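Local atomic coordinates of putative Lipoprotein (Shewanella oneidensis, PDB entry 3U24), a protein that is of unknown function but binds zinc and calcium ions and is a putative lipoprotein of the DUF885 family, placed in the Peptidase_MA clan. Residues D318-S321 / E322-Q326; E446-M449 / L450-Y454; W462-Y465 / Y466-N469; S523-S526 / G527-E530. One frame throughout, in Å; residues are numbered along the deposited sequence.

All four contacts are local, each made of two consecutive segments along one helix or at its end, so none closes a long loop; they follow in series without nesting or crossing. Contact 1 opens helix 319-337. Contact 2 ends helix 435-451, and contact 3 lies near the start of helix 459-485, the next helix in the chain. These two touch directly, through Arg447 with Tyr465 and Leu450 with Trp462. Contact 4 begins helix 523-542 and brings Tyr528 against Arg447 of contact 2 and Asn469 of contact 3, joining three helices. Contact 1 stands apart, its nearest atoms about 5 Å from those of contact 2.

Contact 1: D318-S321 / E322-Q326; sequences DFVS and EVRKQ. With ZN (zinc ion), chain J.
Glu322 N reaches back to Asp318 O at 2.9 Å, the first of four successive i to i+4 backbone bonds that run up to Lys325 N on Ser321 O. Asp318 stands at the N-cap position, yet its carboxylate makes no capping bond. One turn on, Val320 and Arg324 lie side by side and point the same way: CG1 of Val320 sits over one face of the guanidinium, 3.7 Å from NH1 of Arg324. The arginine chain is extended from CG to NE, and its NH2 ends in a salt bridge to Glu352 and a hydrogen bond to Val350 O, both on strand 349-352. Val323 CG2 lies 3.4 Å from Phe319 O, and both side chains pack on Val379 of strand 376-379. CG of Glu322 lies opposite the main-chain nitrogen, and the bend at chi2 (60°) brings the carboxylate toward Gln326 and the metal. OE2 of Glu322 binds the zinc ion at 2.6 Å. It also takes the N-H of Gln326 NE2 on its anti lone pair, at 2.9 Å, and lies near the plane of that amide. Gln326 OE1 is bonded to Asn406 of helix 401-409; holding both ends of the amide is likely to steady the carboxylate. Two waters complete the modelled zinc site: a metal held by a first-turn glutamate, with a second-shell glutamine four residues later in the same helix.

Contact 2: E446-M449 / L450-Y454; sequences ERMM and LEEGY
Arg447 and Glu451, one turn apart, meet through backbone and side chain. Glu451 N bonds Arg447 O at 2.8 Å, and water 3 accepts from Arg447 NH1 at 2.7 Å while donating to Glu451 OE2. The direct gap between NH1 and OE2 is 4.4 Å, beyond a salt bridge, and the guanidinium and carboxylate planes stand 77° apart. The two chains cross at a slant: the bend at chi2 (73°) brings Arg447 CD to 3.3 Å from Glu451 OE2, and a further bend at chi3 turns the guanidinium onward. Further grips come from outside: Arg447 NE bonds Tyr465 OH, and Glu451 holds Arg535 by a salt bridge and Tyr532 by a hydrogen bond. Beyond this pair the helix stops in a Schellman motif. Tyr454 N closes on Met449 O at 2.9 Å and Gly453 N on Leu450 O, around a glycine whose positive phi (109°) would jam a CB against the preceding carbonyl oxygen. The same turn lays Tyr454 CB against Met449 CB at 4.1 Å, while the selenium of Met448, built as selenomethionine, lies against Glu452 CG. Glu446 OE2 is hydrogen-bonded to ND1 of His408, a zinc ligand, and so belongs to that metal's second shell. Among the neighbouring helices, Met449 and Tyr454 pack on Leu330 of helix 319-337, Leu450 presses on Trp462 and Tyr465 of helix 459-485, and Arg447 lies against Tyr528 and Tyr532 of helix 523-542.

Contact 3: W462-Y465 / Y466-N469; sequences WLMY and YKWN
Trp462 and Tyr466 both turn CG anti to their own carbonyl carbons (chi1 -75° in Tyr466), whereas Tyr465 sets its CG opposite the backbone N (chi1 163°); together these torsions gather three rings into an aromatic cluster along helix 459-485. The i to i+4 pair is an offset edge-to-face contact, the edge of the indole directed at the face of the tyrosine, with six-membered ring centroids 5.8 Å apart and planes at 64°. Its closest side-chain approach is Trp462 CE3 to Tyr466 OH at 3.4 Å, the hydroxyl lying at the indole edge. Tyr465 meets the same ring obliquely, its CD2 3.8 Å from Tyr466 CD1. With an alanine here instead of Tyr466, the edge of Trp462 and the flank of Tyr465 would probably lose their shared partner and a gap would open beside Val274 and Met278 of helix 260-289. Tyr465 also runs alongside Asn469, whose CB sits over one face of the phenol ring, offset toward the rim, while the amide is roughly parallel to it. ND2 of Asn469 comes within 3.4 Å of Tyr465 OH at too poor an angle for a hydrogen bond; that hydroxyl is bonded to Arg447 NE of helix 435-451. Tyr466 N bonds Trp462 O at 2.9 Å, and the same carbonyl oxygen lies 3.1 Å from Tyr466 CD2.

Contact 4: S523-S526 / G527-E530; sequences SYYS and GYRE
Gly527 begins the second segment by bonding through its N to Ser523 O at 3.1 Å, in the opening turn of helix 523-542. Tyr528 follows with a backbone bond to Tyr524 O, and its ring takes Tyr525 at the edge: CD1 of Tyr525 lies in the plane of the Tyr528 ring, 3.9 Å from its CD2. Arg529 N bonds Tyr525 O at 2.8 Å, and its CB sits over one face of the Tyr525 ring. With CG swung away from the main-chain nitrogen (chi1 -156°), the bend at chi2 (59°) lays CD 3.5 Å from Tyr525 OH; chi3 then turns NE and the guanidinium onward. The guanidinium is steeply inclined to the ring, at 68°, rather than stacked on it. Asp270 OD2 ties the pair together, hydrogen-bonded to Tyr525 OH and in a salt bridge with Arg529 NH1; Asp533 holds NH2. A leucine in place of Tyr525 has no hydroxyl, and Asp270 would probably lose one partner while the Arg529 chain lost the ring it lies along. Glu530 closes the segment: its N bonds Ser526 O at 3.0 Å, and water 4 spans the side chains, 2.8 Å from Ser526 OG and donating to Glu530 OE1, while OE2 of Glu530 accepts a hydrogen bond from Gly257 N. Around this turn, Tyr525 is wedged against Val472 and Ile473 of helix 459-485 and Leu263 and Ala267 of helix 260-289, while Tyr524 touches the zinc ligand Glu439, and Tyr528 touches Val443, both on helix 435-451.

Contact 1: D318-S321 / E322-Q326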
loop_
_atom_site.group_PDB
_atom_site.type_symbol
_atom_site.label_atom_id
_atom_site.label_comp_id
_atom_site.label_asym_id
_atom_site.label_seq_id
_atom_site.Cartn_x
_atom_site.Cartn_y
_atom_site.Cartn_z
ATOM N N ASP A 318 25.083 10.991 9.525
ATOM C CA ASP A 318 25.560 10.064 8.503
ATOM C C ASP A 318 24.517 9.083 7.960
ATOM O O ASP A 318 24.863 8.163 7.261
ATOM C CB ASP A 318 26.757 9.280 9.041
ATOM C CG ASP A 318 27.919 10.189 9.387
ATOM O OD1 ASP A 318 28.087 11.228 8.712
ATOM O OD2 ASP A 318 28.649 9.863 10.348
ATOM N N PHE A 319 23.253 9.290 8.274
ATOM C CA PHE A 319 22.216 8.338 7.950
ATOM C C PHE A 319 22.183 8.090 6.421
ATOM O O PHE A 319 22.278 6.953 5.953
ATOM C CB PHE A 319 20.857 8.840 8.462
ATOM C CG PHE A 319 19.731 7.884 8.215
ATOM C CD1 PHE A 319 19.606 6.738 8.961
ATOM C CD2 PHE A 319 18.783 8.139 7.237
ATOM C CE1 PHE A 319 18.562 5.841 8.725
ATOM C CE2 PHE A 319 17.733 7.247 6.992
ATOM C CZ PHE A 319 17.635 6.089 7.720
ATOM N N VAL A 320 22.077 9.172 5.682
ATOM C CA VAL A 320 21.943 9.146 4.207
ATOM C C VAL A 320 23.215 8.555 3.553
ATOM O O VAL A 320 23.118 7.705 2.727
ATOM C CB VAL A 320 21.581 10.542 3.656
ATOM C CG1 VAL A 320 21.602 10.546 2.143
ATOM C CG2 VAL A 320 20.184 10.976 4.170
ATOM N N SER A 321 24.392 8.991 3.956
ATOM C CA SER A 321 25.645 8.377 3.535
ATOM C C SER A 321 25.753 6.897 3.848
ATOM O O SER A 321 26.350 6.163 3.052
ATOM C CB SER A 321 26.806 9.043 4.250
ATOM O OG SER A 321 26.975 10.310 3.709
ATOM N N GLU A 322 25.216 6.451 4.994
ATOM C CA GLU A 322 25.323 5.023 5.334
ATOM C C GLU A 322 24.499 4.256 4.317
ATOM O O GLU A 322 24.923 3.188 3.835
ATOM C CB GLU A 322 24.901 4.719 6.776
ATOM C CG GLU A 322 24.915 3.235 7.207
ATOM C CD GLU A 322 26.297 2.573 7.090
ATOM O OE1 GLU A 322 27.305 3.270 7.290
ATOM O OE2 GLU A 322 26.400 1.359 6.773
ATOM N N VAL A 323 23.362 4.834 3.941
ATOM C CA VAL A 323 22.529 4.232 2.929
ATOM C C VAL A 323 23.227 4.147 1.595
ATOM O O VAL A 323 23.190 3.077 0.966
ATOM C CB VAL A 323 21.160 4.933 2.770
ATOM C CG1 VAL A 323 20.349 4.216 1.705
ATOM C CG2 VAL A 323 20.369 4.904 4.088
ATOM N N ARG A 324 23.876 5.233 1.156
ATOM C CA ARG A 324 24.600 5.207 -0.124
ATOM C C ARG A 324 25.730 4.188 -0.113
ATOM O O ARG A 324 26.023 3.549 -1.120
ATOM C CB ARG A 324 25.258 6.551 -0.440
ATOM C CG ARG A 324 24.339 7.687 -0.802
ATOM C CD ARG A 324 25.060 8.804 -1.581
ATOM N NE ARG A 324 24.041 9.742 -2.007
ATOM C CZ ARG A 324 23.686 10.836 -1.343
ATOM N NH1 ARG A 324 24.327 11.226 -0.252
ATOM N NH2 ARG A 324 22.685 11.565 -1.805
ATOM N N LYS A 325 26.406 4.068 1.008
ATOM C CA LYS A 325 27.491 3.096 1.145
ATOM C C LYS A 325 26.957 1.638 1.068
ATOM O O LYS A 325 27.583 0.752 0.433
ATOM C CB LYS A 325 28.220 3.379 2.468
ATOM C CG LYS A 325 29.370 2.463 2.845
ATOM C CD LYS A 325 29.971 2.874 4.193
ATOM C CE LYS A 325 31.066 1.902 4.647
ATOM N NZ LYS A 325 30.520 0.536 4.934
ATOM N N GLN A 326 25.773 1.406 1.633
ATOM C CA GLN A 326 25.228 0.037 1.748
ATOM C C GLN A 326 24.750 -0.530 0.417
ATOM O O GLN A 326 24.931 -1.716 0.153
ATOM C CB GLN A 326 24.098 -0.055 2.774
ATOM C CG GLN A 326 24.627 -0.123 4.184
ATOM C CD GLN A 326 23.555 -0.351 5.216
ATOM O OE1 GLN A 326 22.430 -0.768 4.893
ATOM N NE2 GLN A 326 23.887 -0.074 6.472
HETATM ZN ZN ZN J . 28.254 -0.388 7.273
HETATM O O HOH W 1 28.536 0.341 9.450
HETATM O O HOH W 2 27.059 -2.654 7.484
#

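Contact 2: E446-M449 / L450-Y454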
loop_
_atom_site.group_PDB
_atom_site.type_symbol
_atom_site.label_atom_id
_atom_site.label_comp_id
_atom_site.label_asym_id
_atom_site.label_seq_id
_atom_site.Cartn_x
_atom_site.Cartn_y
_atom_site.Cartn_z
ATOM N N GLU A 446 14.374 -10.402 2.286
ATOM C CA GLU A 446 15.035 -10.284 3.565
ATOM C C GLU A 446 15.453 -11.686 4.082
ATOM O O GLU A 446 16.605 -11.924 4.455
ATOM C CB GLU A 446 14.122 -9.586 4.579
ATOM C CG GLU A 446 13.473 -8.303 4.077
ATOM C CD GLU A 446 12.278 -7.853 4.919
ATOM O OE1 GLU A 446 11.930 -8.557 5.890
ATOM O OE2 GLU A 446 11.680 -6.797 4.608
ATOM N N ARG A 447 14.519 -12.613 4.046
ATOM C CA ARG A 447 14.774 -13.945 4.531
ATOM C C ARG A 447 15.796 -14.670 3.652
ATOM O O ARG A 447 16.781 -15.238 4.143
ATOM C CB ARG A 447 13.440 -14.684 4.642
ATOM C CG ARG A 447 13.494 -16.187 4.773
ATOM C CD ARG A 447 13.948 -16.676 6.111
ATOM N NE ARG A 447 12.956 -16.329 7.133
ATOM C CZ ARG A 447 12.809 -16.938 8.320
ATOM N NH1 ARG A 447 13.598 -17.976 8.674
ATOM N NH2 ARG A 447 11.847 -16.489 9.138
HETATM N N MSE A 448 15.564 -14.623 2.347
HETATM C CA MSE A 448 16.443 -15.276 1.368
HETATM C C MSE A 448 17.874 -14.748 1.503
HETATM O O MSE A 448 18.791 -15.532 1.547
HETATM C CB MSE A 448 15.904 -15.044 -0.045
HETATM C CG MSE A 448 16.692 -15.690 -1.151
HETATM SE SE MSE A 448 18.098 -14.470 -1.732
HETATM C CE MSE A 448 16.973 -13.086 -2.587
HETATM N N MSE A 449 18.072 -13.431 1.585
HETATM C CA MSE A 449 19.459 -12.897 1.752
HETATM C C MSE A 449 20.186 -13.427 2.997
HETATM O O MSE A 449 21.351 -13.774 2.911
HETATM C CB MSE A 449 19.482 -11.374 1.811
HETATM C CG MSE A 449 19.069 -10.736 0.524
HETATM SE SE MSE A 449 20.531 -10.748 -0.785
HETATM C CE MSE A 449 21.398 -9.037 -0.201
ATOM N N LEU A 450 19.490 -13.472 4.132
ATOM C CA LEU A 450 20.080 -14.005 5.334
ATOM C C LEU A 450 20.341 -15.490 5.187
ATOM O O LEU A 450 21.422 -15.974 5.567
ATOM C CB LEU A 450 19.213 -13.754 6.572
ATOM C CG LEU A 450 19.026 -12.334 7.110
ATOM C CD1 LEU A 450 18.284 -12.380 8.451
ATOM C CD2 LEU A 450 20.335 -11.676 7.325
ATOM N N GLU A 451 19.380 -16.222 4.633
ATOM C CA GLU A 451 19.585 -17.674 4.416
ATOM C C GLU A 451 20.804 -17.941 3.545
ATOM O O GLU A 451 21.495 -18.952 3.760
ATOM C CB GLU A 451 18.369 -18.357 3.777
ATOM C CG GLU A 451 17.130 -18.450 4.674
ATOM C CD GLU A 451 15.947 -19.143 4.011
ATOM O OE1 GLU A 451 15.959 -19.334 2.761
ATOM O OE2 GLU A 451 14.995 -19.512 4.746
ATOM N N GLU A 452 21.068 -17.044 2.588
ATOM C CA GLU A 452 22.201 -17.216 1.649
ATOM C C GLU A 452 23.503 -16.694 2.237
ATOM O O GLU A 452 24.540 -16.693 1.566
ATOM C CB GLU A 452 21.948 -16.495 0.307
ATOM C CG GLU A 452 20.893 -17.114 -0.573
ATOM C CD GLU A 452 21.117 -18.596 -0.812
ATOM O OE1 GLU A 452 22.206 -18.959 -1.336
ATOM O OE2 GLU A 452 20.198 -19.401 -0.477
ATOM N N GLY A 453 23.454 -16.216 3.478
ATOM C CA GLY A 453 24.672 -15.882 4.176
ATOM C C GLY A 453 24.918 -14.408 4.389
ATOM O O GLY A 453 26.006 -14.061 4.821
ATOM N N TYR A 454 23.950 -13.536 4.093
ATOM C CA TYR A 454 24.150 -12.128 4.361
ATOM C C TYR A 454 24.325 -11.876 5.881
ATOM O O TYR A 454 23.511 -12.311 6.701
ATOM C CB TYR A 454 23.032 -11.273 3.796
ATOM C CG TYR A 454 23.336 -9.815 3.963
ATOM C CD1 TYR A 454 24.118 -9.139 3.046
ATOM C CD2 TYR A 454 22.894 -9.117 5.095
ATOM C CE1 TYR A 454 24.427 -7.799 3.219
ATOM C CE2 TYR A 454 23.187 -7.789 5.273
ATOM C CZ TYR A 454 23.953 -7.142 4.353
ATOM O OH TYR A 454 24.245 -5.821 4.564
HETATM O O HOH W 3 15.267 -19.725 7.379
#

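Contact 3: W462-Y465 / Y466-N469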
loop_
_atom_site.group_PDB
_atom_site.type_symbol
_atom_site.label_atom_id
_atom_site.label_comp_id
_atom_site.label_asym_id
_atom_site.label_seq_id
_atom_site.Cartn_x
_atom_site.Cartn_y
_atom_site.Cartn_z
ATOM N N TRP A 462 20.215 -11.994 12.963
ATOM C CA TRP A 462 19.019 -12.850 12.959
ATOM C C TRP A 462 17.976 -12.430 13.969
ATOM O O TRP A 462 16.775 -12.415 13.671
ATOM C CB TRP A 462 19.385 -14.321 13.104
ATOM C CG TRP A 462 19.838 -14.859 11.766
ATOM C CD1 TRP A 462 21.037 -14.604 11.108
ATOM C CD2 TRP A 462 19.086 -15.703 10.854
ATOM N NE1 TRP A 462 21.067 -15.212 9.898
ATOM C CE2 TRP A 462 19.928 -15.892 9.687
ATOM C CE3 TRP A 462 17.842 -16.299 10.888
ATOM C CZ2 TRP A 462 19.526 -16.662 8.613
ATOM C CZ3 TRP A 462 17.433 -17.065 9.796
ATOM C CH2 TRP A 462 18.256 -17.245 8.688
ATOM N N LEU A 463 18.413 -12.050 15.157
ATOM C CA LEU A 463 17.483 -11.648 16.193
ATOM C C LEU A 463 16.679 -10.431 15.739
ATOM O O LEU A 463 15.456 -10.397 15.920
ATOM C CB LEU A 463 18.237 -11.353 17.493
ATOM C CG LEU A 463 17.432 -10.889 18.702
ATOM C CD1 LEU A 463 16.380 -11.929 19.058
ATOM C CD2 LEU A 463 18.369 -10.596 19.875
HETATM N N MSE A 464 17.378 -9.450 15.152
HETATM C CA MSE A 464 16.776 -8.228 14.702
HETATM C C MSE A 464 15.862 -8.478 13.511
HETATM O O MSE A 464 14.773 -7.929 13.459
HETATM C CB MSE A 464 17.830 -7.171 14.348
HETATM C CG MSE A 464 18.603 -6.596 15.527
HETATM SE SE MSE A 464 17.473 -5.748 16.972
HETATM C CE MSE A 464 16.179 -4.868 15.936
ATOM N N TYR A 465 16.297 -9.314 12.576
ATOM C CA TYR A 465 15.433 -9.757 11.493
ATOM C C TYR A 465 14.125 -10.375 12.013
ATOM O O TYR A 465 13.032 -10.087 11.513
ATOM C CB TYR A 465 16.125 -10.782 10.577
ATOM C CG TYR A 465 15.110 -11.522 9.729
ATOM C CD1 TYR A 465 14.453 -10.878 8.685
ATOM C CD2 TYR A 465 14.750 -12.800 10.011
ATOM C CE1 TYR A 465 13.514 -11.531 7.902
ATOM C CE2 TYR A 465 13.790 -13.454 9.276
ATOM C CZ TYR A 465 13.173 -12.817 8.205
ATOM O OH TYR A 465 12.203 -13.454 7.462
ATOM N N TYR A 466 14.236 -11.250 12.995
ATOM C CA TYR A 466 13.052 -11.866 13.538
ATOM C C TYR A 466 12.062 -10.852 14.137
ATOM O O TYR A 466 10.848 -11.012 13.950
ATOM C CB TYR A 466 13.416 -12.916 14.555
ATOM C CG TYR A 466 13.951 -14.216 13.979
ATOM C CD1 TYR A 466 13.320 -14.849 12.933
ATOM C CD2 TYR A 466 15.055 -14.849 14.560
ATOM C CE1 TYR A 466 13.771 -16.072 12.455
ATOM C CE2 TYR A 466 15.551 -16.035 14.061
ATOM C CZ TYR A 466 14.889 -16.659 13.029
ATOM O OH TYR A 466 15.363 -17.840 12.544
ATOM N N LYS A 467 12.543 -9.794 14.795
ATOM C CA LYS A 467 11.609 -8.810 15.350
ATOM C C LYS A 467 10.858 -8.143 14.199
ATOM O O LYS A 467 9.626 -7.925 14.267
ATOM C CB LYS A 467 12.293 -7.740 16.231
ATOM C CG LYS A 467 11.409 -6.531 16.539
ATOM C CD LYS A 467 12.177 -5.378 17.165
ATOM C CE LYS A 467 11.294 -4.150 17.460
ATOM N NZ LYS A 467 11.276 -3.160 16.313
ATOM N N TRP A 468 11.620 -7.826 13.157
ATOM C CA TRP A 468 11.076 -7.269 11.928
ATOM C C TRP A 468 10.072 -8.186 11.268
ATOM O O TRP A 468 8.996 -7.765 10.896
ATOM C CB TRP A 468 12.258 -6.991 11.019
ATOM C CG TRP A 468 12.051 -6.115 9.825
ATOM C CD1 TRP A 468 12.005 -6.511 8.487
ATOM C CD2 TRP A 468 11.985 -4.652 9.790
ATOM N NE1 TRP A 468 11.886 -5.413 7.657
ATOM C CE2 TRP A 468 11.865 -4.279 8.372
ATOM C CE3 TRP A 468 11.982 -3.651 10.756
ATOM C CZ2 TRP A 468 11.754 -2.966 7.966
ATOM C CZ3 TRP A 468 11.866 -2.328 10.330
ATOM C CH2 TRP A 468 11.763 -1.995 8.965
ATOM N N ASN A 469 10.382 -9.463 11.163
ATOM C CA ASN A 469 9.429 -10.422 10.619
ATOM C C ASN A 469 8.150 -10.486 11.442
ATOM O O ASN A 469 7.048 -10.626 10.878
ATOM C CB ASN A 469 10.075 -11.815 10.564
ATOM C CG ASN A 469 9.439 -12.750 9.538
ATOM O OD1 ASN A 469 9.258 -13.911 9.829
ATOM N ND2 ASN A 469 9.144 -12.260 8.330
#

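Contact 4: S523-S526 / G527-E530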
loop_
_atom_site.group_PDB
_atom_site.type_symbol
_atom_site.label_atom_id
_atom_site.label_comp_id
_atom_site.label_asym_id
_atom_site.label_seq_id
_atom_site.Cartn_x
_atom_site.Cartn_y
_atom_site.Cartn_z
ATOM N N SER A 523 -1.338 -8.004 3.488
ATOM C CA SER A 523 -0.757 -8.150 2.164
ATOM C C SER A 523 0.698 -8.583 2.246
ATOM O O SER A 523 1.171 -9.425 1.447
ATOM C CB SER A 523 -0.953 -6.872 1.312
ATOM O OG SER A 523 -0.326 -5.728 1.856
ATOM N N TYR A 524 1.391 -8.056 3.248
ATOM C CA TYR A 524 2.826 -8.296 3.399
ATOM C C TYR A 524 3.105 -9.761 3.646
ATOM O O TYR A 524 3.928 -10.383 2.942
ATOM C CB TYR A 524 3.412 -7.460 4.521
ATOM C CG TYR A 524 2.990 -6.024 4.441
ATOM C CD1 TYR A 524 1.790 -5.608 5.039
ATOM C CD2 TYR A 524 3.768 -5.082 3.784
ATOM C CE1 TYR A 524 1.373 -4.307 4.961
ATOM C CE2 TYR A 524 3.355 -3.761 3.692
ATOM C CZ TYR A 524 2.176 -3.382 4.283
ATOM O OH TYR A 524 1.723 -2.103 4.225
ATOM N N TYR A 525 2.413 -10.332 4.622
ATOM C CA TYR A 525 2.670 -11.706 5.001
ATOM C C TYR A 525 2.125 -12.682 3.947
ATOM O O TYR A 525 2.709 -13.720 3.693
ATOM C CB TYR A 525 2.029 -11.999 6.344
ATOM C CG TYR A 525 2.246 -13.386 6.840
ATOM C CD1 TYR A 525 3.506 -13.836 7.177
ATOM C CD2 TYR A 525 1.178 -14.242 7.008
ATOM C CE1 TYR A 525 3.710 -15.121 7.632
ATOM C CE2 TYR A 525 1.352 -15.517 7.503
ATOM C CZ TYR A 525 2.619 -15.938 7.821
ATOM O OH TYR A 525 2.764 -17.224 8.245
ATOM N N SER A 526 0.964 -12.358 3.396
ATOM C CA SER A 526 0.346 -13.219 2.411
ATOM C C SER A 526 1.251 -13.440 1.199
ATOM O O SER A 526 1.536 -14.573 0.846
ATOM C CB SER A 526 -0.970 -12.637 1.985
ATOM O OG SER A 526 -1.478 -13.418 0.931
ATOM N N GLY A 527 1.784 -12.382 0.634
ATOM C CA GLY A 527 2.701 -12.549 -0.497
ATOM C C GLY A 527 4.002 -13.239 -0.130
ATOM O O GLY A 527 4.465 -14.118 -0.851
ATOM N N TYR A 528 4.588 -12.851 1.010
ATOM C CA TYR A 528 5.756 -13.531 1.528
ATOM C C TYR A 528 5.562 -15.050 1.675
ATOM O O TYR A 528 6.394 -15.852 1.224
ATOM C CB TYR A 528 6.145 -12.912 2.855
ATOM C CG TYR A 528 7.062 -13.748 3.708
ATOM C CD1 TYR A 528 8.349 -14.067 3.283
ATOM C CD2 TYR A 528 6.657 -14.181 4.964
ATOM C CE1 TYR A 528 9.207 -14.806 4.087
ATOM C CE2 TYR A 528 7.491 -14.938 5.760
ATOM C CZ TYR A 528 8.759 -15.250 5.321
ATOM O OH TYR A 528 9.561 -16.004 6.132
ATOM N N ARG A 529 4.460 -15.448 2.276
ATOM C CA ARG A 529 4.220 -16.860 2.571
ATOM C C ARG A 529 4.028 -17.612 1.275
ATOM O O ARG A 529 4.594 -18.690 1.096
ATOM C CB ARG A 529 2.992 -17.031 3.487
ATOM C CG ARG A 529 2.956 -18.311 4.329
ATOM C CD ARG A 529 4.151 -18.481 5.283
ATOM N NE ARG A 529 5.063 -19.534 4.836
ATOM C CZ ARG A 529 6.239 -19.838 5.404
ATOM N NH1 ARG A 529 6.695 -19.209 6.492
ATOM N NH2 ARG A 529 6.967 -20.812 4.878
ATOM N N GLU A 530 3.247 -17.041 0.344
ATOM C CA GLU A 530 3.030 -17.732 -0.945
ATOM C C GLU A 530 4.308 -17.868 -1.757
ATOM O O GLU A 530 4.511 -18.880 -2.373
ATOM C CB GLU A 530 1.939 -17.069 -1.802
ATOM C CG GLU A 530 0.511 -17.368 -1.390
ATOM C CD GLU A 530 -0.496 -16.924 -2.452
ATOM O OE1 GLU A 530 -0.771 -15.718 -2.545
ATOM O OE2 GLU A 530 -0.983 -17.764 -3.230
HETATM O O HOH W 4 -0.555 -13.398 -1.707
#